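Methyltransferase (Bacteroides thetaiotaomicron, PDB 3FQ6) is a methyltransferase domain of the tetrapyrrole (corrin/porphyrin) methylase family and probably takes part in methyl transfer, its substrate not being established. Local coordinates at residues R70-S75 and G88-L93; F20-F25 and V47-P52. One frame throughout, in Å; residues are numbered along the deposited sequence.

Interaction 1: R70-S75 and G88-L93; sequences RQATVS and GSLAEL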
# COMPACT_ATOMS: atom_id res chain seq x y z
N ARG A 70 9.59 2.97 5.79
CA ARG A 70 9.32 2.90 4.37
C ARG A 70 8.18 3.87 4.03
O ARG A 70 7.20 3.96 4.75
CB ARG A 70 8.99 1.47 3.93
CG ARG A 70 9.00 1.28 2.39
CD ARG A 70 10.42 1.35 1.72
NE ARG A 70 11.19 0.17 2.08
CZ ARG A 70 11.23 -0.97 1.40
NH1 ARG A 70 11.94 -1.96 1.90
NH2 ARG A 70 10.57 -1.14 0.24
N GLN A 71 8.34 4.61 2.95
CA GLN A 71 7.32 5.55 2.54
C GLN A 71 6.23 4.79 1.77
O GLN A 71 6.51 3.84 0.99
CB GLN A 71 7.93 6.67 1.70
CG GLN A 71 8.63 7.74 2.53
CD GLN A 71 7.66 8.57 3.36
OE1 GLN A 71 6.60 9.01 2.86
NE2 GLN A 71 8.00 8.80 4.62
N ALA A 72 4.99 5.20 2.01
CA ALA A 72 3.85 4.72 1.25
C ALA A 72 2.72 5.74 1.17
O ALA A 72 2.70 6.74 1.91
CB ALA A 72 3.35 3.34 1.81
N THR A 73 1.78 5.48 0.26
CA THR A 73 0.49 6.20 0.28
C THR A 73 -0.68 5.23 0.23
O THR A 73 -0.56 4.08 -0.31
CB THR A 73 0.36 7.22 -0.88
OG1 THR A 73 0.08 6.51 -2.08
CG2 THR A 73 1.63 8.02 -1.08
N VAL A 74 -1.81 5.68 0.78
CA VAL A 74 -3.07 4.90 0.77
C VAL A 74 -4.11 5.78 0.14
O VAL A 74 -4.29 6.95 0.56
CB VAL A 74 -3.55 4.48 2.22
CG1 VAL A 74 -4.88 3.78 2.19
CG2 VAL A 74 -2.49 3.62 2.96
N SER A 75 -4.76 5.27 -0.89
CA SER A 75 -5.85 5.97 -1.53
C SER A 75 -7.10 5.18 -1.27
O SER A 75 -7.12 3.96 -1.46
CB SER A 75 -5.59 6.05 -3.02
OG SER A 75 -4.43 6.82 -3.22
N GLY A 88 2.95 9.00 4.08
CA GLY A 88 3.97 9.06 5.11
C GLY A 88 4.65 7.72 5.16
O GLY A 88 4.49 6.89 4.24
N SER A 89 5.42 7.51 6.23
CA SER A 89 6.02 6.22 6.50
C SER A 89 4.92 5.26 6.91
O SER A 89 3.84 5.69 7.32
CB SER A 89 7.03 6.34 7.63
OG SER A 89 6.37 6.80 8.77
N LEU A 90 5.21 3.98 6.78
CA LEU A 90 4.37 2.90 7.27
C LEU A 90 4.03 3.05 8.76
O LEU A 90 2.88 2.78 9.14
CB LEU A 90 5.06 1.56 6.99
CG LEU A 90 4.68 0.61 5.83
CD1 LEU A 90 3.78 1.18 4.75
CD2 LEU A 90 5.89 -0.14 5.28
N ALA A 91 4.97 3.48 9.61
CA ALA A 91 4.61 3.71 11.04
C ALA A 91 3.56 4.79 11.20
O ALA A 91 2.67 4.65 12.04
CB ALA A 91 5.82 4.04 11.94
N GLU A 92 3.65 5.85 10.39
CA GLU A 92 2.63 6.92 10.45
C GLU A 92 1.34 6.46 9.86
O GLU A 92 0.30 6.96 10.25
CB GLU A 92 3.05 8.17 9.72
CG GLU A 92 4.20 8.88 10.37
CD GLU A 92 4.85 9.86 9.42
OE1 GLU A 92 5.04 9.54 8.22
OE2 GLU A 92 5.19 10.97 9.87
N LEU A 93 1.40 5.52 8.92
CA LEU A 93 0.22 5.04 8.23
C LEU A 93 -0.55 4.13 9.14
O LEU A 93 -1.75 4.22 9.22
CB LEU A 93 0.58 4.33 6.92
CG LEU A 93 0.46 4.99 5.52
CD1 LEU A 93 0.23 6.47 5.51
CD2 LEU A 93 1.67 4.67 4.69
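A72 and G88 form an antiparallel hydrogen-bonded pair where edge strand 83-87 ends and the chain turns into helix 90-99. Strand 71-77 thus holds both the end of its hairpin partner and the start of the helix that follows. A72 N gives a nearly straight bond to G88 O (2.8 Å, 172° at the hydrogen). G88 N returns a longer one to A72 O (3.1 Å). Two residues further on, R70 O takes the N-H of L90. R70 O also meets S89 CA at 3.1 Å, in a CA-H...O contact. At the backbone angles of G88 a CB would press on the carbonyl O of the residue before and run into E92 OE1.

The tight part is apolar. A72 CB touches two leucines, 3.6 Å from L93 CD2 and about as far from L90 CD1. The other branch of L90, CD2, lies against R70 CB. V74 meets L93 more loosely. F62 of helix 55-66 also packs on L90, and L110 of strand 105-110 on A72.

The opposite character appears at Q71, which is exposed. Its side chain leaves the strand pointing away, then bends back over the backbone of G88 and S89. E92 is exposed too, but S89 ties it down in a capping box at the helix start. S89 OG lies between its own N and carbonyl carbon (chi1 60°), where it takes a weak bond from E92 N. E92 OE1 accepts twice: S89 N comes to its anti lone pair at 2.9 Å, and S89 OG reaches it from above the carboxylate plane at 3.1 Å.

Interaction 2: F20-F25 and V47-P52; sequences FCFEGF and VFYESP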
# COMPACT_ATOMS: atom_id res chain seq x y z
N PHE A 20 7.72 0.31 -12.13
CA PHE A 20 7.06 -0.11 -10.93
C PHE A 20 6.61 -1.53 -11.12
O PHE A 20 6.65 -2.07 -12.24
CB PHE A 20 5.92 0.83 -10.51
CG PHE A 20 4.80 0.90 -11.48
CD1 PHE A 20 3.72 -0.01 -11.38
CD2 PHE A 20 4.81 1.85 -12.52
CE1 PHE A 20 2.66 0.02 -12.30
CE2 PHE A 20 3.76 1.90 -13.46
CZ PHE A 20 2.67 0.99 -13.36
N CYS A 21 6.23 -2.14 -10.00
CA CYS A 21 5.61 -3.45 -10.01
C CYS A 21 4.20 -3.32 -9.54
O CYS A 21 3.95 -2.71 -8.51
CB CYS A 21 6.35 -4.39 -9.06
SG CYS A 21 8.01 -4.67 -9.61
N PHE A 22 3.28 -3.91 -10.28
CA PHE A 22 1.91 -4.04 -9.83
C PHE A 22 1.64 -5.46 -9.26
O PHE A 22 1.70 -6.52 -9.97
CB PHE A 22 0.95 -3.71 -10.98
CG PHE A 22 -0.50 -3.87 -10.63
CD1 PHE A 22 -1.21 -2.82 -10.09
CD2 PHE A 22 -1.15 -5.09 -10.85
CE1 PHE A 22 -2.55 -2.98 -9.75
CE2 PHE A 22 -2.50 -5.26 -10.52
CZ PHE A 22 -3.20 -4.21 -9.97
N GLU A 23 1.32 -5.46 -7.96
CA GLU A 23 1.07 -6.68 -7.20
C GLU A 23 -0.41 -7.11 -7.11
O GLU A 23 -0.68 -8.31 -7.04
CB GLU A 23 1.69 -6.58 -5.79
CG GLU A 23 1.52 -7.86 -4.93
CD GLU A 23 2.33 -9.04 -5.46
OE1 GLU A 23 1.88 -10.22 -5.36
OE2 GLU A 23 3.44 -8.77 -5.97
N GLY A 24 -1.35 -6.17 -7.10
CA GLY A 24 -2.78 -6.44 -6.82
C GLY A 24 -3.04 -6.78 -5.35
O GLY A 24 -2.41 -6.25 -4.44
N PHE A 25 -4.01 -7.66 -5.12
CA PHE A 25 -4.21 -8.26 -3.81
C PHE A 25 -3.15 -9.32 -3.51
O PHE A 25 -2.92 -10.25 -4.29
CB PHE A 25 -5.60 -8.91 -3.69
CG PHE A 25 -6.75 -7.93 -3.71
CD1 PHE A 25 -7.15 -7.27 -2.54
CD2 PHE A 25 -7.44 -7.67 -4.90
CE1 PHE A 25 -8.21 -6.38 -2.54
CE2 PHE A 25 -8.53 -6.79 -4.92
CZ PHE A 25 -8.91 -6.14 -3.73
N VAL A 47 2.68 -1.54 -6.08
CA VAL A 47 1.29 -1.09 -6.07
C VAL A 47 0.37 -2.23 -5.70
O VAL A 47 0.36 -3.27 -6.41
CB VAL A 47 0.83 -0.52 -7.47
CG1 VAL A 47 -0.72 -0.28 -7.49
CG2 VAL A 47 1.64 0.81 -7.89
N PHE A 48 -0.41 -2.04 -4.61
CA PHE A 48 -1.33 -3.09 -4.11
C PHE A 48 -2.75 -2.60 -4.03
O PHE A 48 -3.00 -1.40 -3.83
CB PHE A 48 -0.97 -3.61 -2.70
CG PHE A 48 0.51 -3.90 -2.50
CD1 PHE A 48 0.99 -5.21 -2.56
CD2 PHE A 48 1.42 -2.85 -2.21
CE1 PHE A 48 2.37 -5.48 -2.37
CE2 PHE A 48 2.76 -3.11 -2.04
CZ PHE A 48 3.24 -4.44 -2.10
N TYR A 49 -3.66 -3.56 -4.16
CA TYR A 49 -5.03 -3.37 -3.74
C TYR A 49 -5.17 -4.06 -2.38
O TYR A 49 -4.62 -5.14 -2.17
CB TYR A 49 -5.99 -4.03 -4.74
CG TYR A 49 -6.04 -3.42 -6.15
CD1 TYR A 49 -5.72 -2.08 -6.38
CD2 TYR A 49 -6.46 -4.18 -7.22
CE1 TYR A 49 -5.79 -1.54 -7.67
CE2 TYR A 49 -6.54 -3.66 -8.49
CZ TYR A 49 -6.21 -2.36 -8.73
OH TYR A 49 -6.30 -1.88 -10.03
N GLU A 50 -5.95 -3.47 -1.48
CA GLU A 50 -6.30 -4.16 -0.25
C GLU A 50 -7.76 -3.90 0.16
O GLU A 50 -8.31 -2.81 -0.05
CB GLU A 50 -5.34 -3.75 0.86
CG GLU A 50 -5.53 -4.47 2.19
CD GLU A 50 -5.58 -5.99 2.02
OE1 GLU A 50 -4.51 -6.60 2.22
OE2 GLU A 50 -6.65 -6.57 1.67
N SER A 51 -8.39 -4.90 0.76
CA SER A 51 -9.73 -4.68 1.30
C SER A 51 -9.61 -3.79 2.54
O SER A 51 -8.57 -3.80 3.23
CB SER A 51 -10.38 -5.97 1.68
OG SER A 51 -10.44 -6.02 3.08
N PRO A 52 -10.67 -3.01 2.82
CA PRO A 52 -10.56 -2.07 3.93
C PRO A 52 -10.43 -2.77 5.29
O PRO A 52 -9.63 -2.35 6.11
CB PRO A 52 -11.84 -1.23 3.82
CG PRO A 52 -12.77 -2.08 3.00
CD PRO A 52 -11.93 -2.87 2.07
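V47 is held by C21 and E23 of the neighbouring strand. V47 N gives to C21 O, and V47 O takes E23 N at 2.8 Å in the carbonyl plane. G24 N adds a weak bond to the same oxygen. The two V47 methyls part: CG1 meets F22 CD1 at 3.7 Å, and CG2 meets F20 CD1. At F48 the ring turns to the other face of the sheet. F48 CD1 lies 3.6 Å from E23 CB, while the E23 carboxylate goes on to a salt bridge with R35.

The strands run parallel, as the two ends of a beta-alpha-beta unit through helix 32-39. The pairing shifts by one residue between F22 and G24, a beta bulge. The positive phi of G24 favours glycine there.

Y49 N then bonds G24 O at 3.0 Å from above the carbonyl plane. The Y49 side chain stands between two phenylalanines. With CG anti to its own carbonyl carbon (chi1 -66°), it offers a ring face to the edge of F22, in a T-shaped stack with planes at 80°. Y49 CB sits over the centre of the F25 ring, 3.7 Å from the centroid, a CH-pi contact. An alanine here would probably leave the F22 edge without a ring face to meet, and open a gap between F22 and F25. E50 curls back, and its OE2 accepts S51 N at 2.6 Å. S51 N also lies at the F25 edge, near CE1.

In the fold
Both contacts belong to one mixed sheet but sit on opposite sides of the chain's centre. Their centres are 14 Å apart, and their nearest atoms about 7 Å, so they do not touch. Strand 105-110 runs between strands 45-50 and 71-77 and joins them. L110 packs on F48 of interaction 2 and on A72 of interaction 1. F62 of helix 55-66 also spans both, meeting the F48 ring and L90. In sequence, interaction 2 closes before interaction 1 opens. Interaction 2 pairs the parallel strands at one edge. Interaction 1 fixes the turn from the other edge strand into a helix.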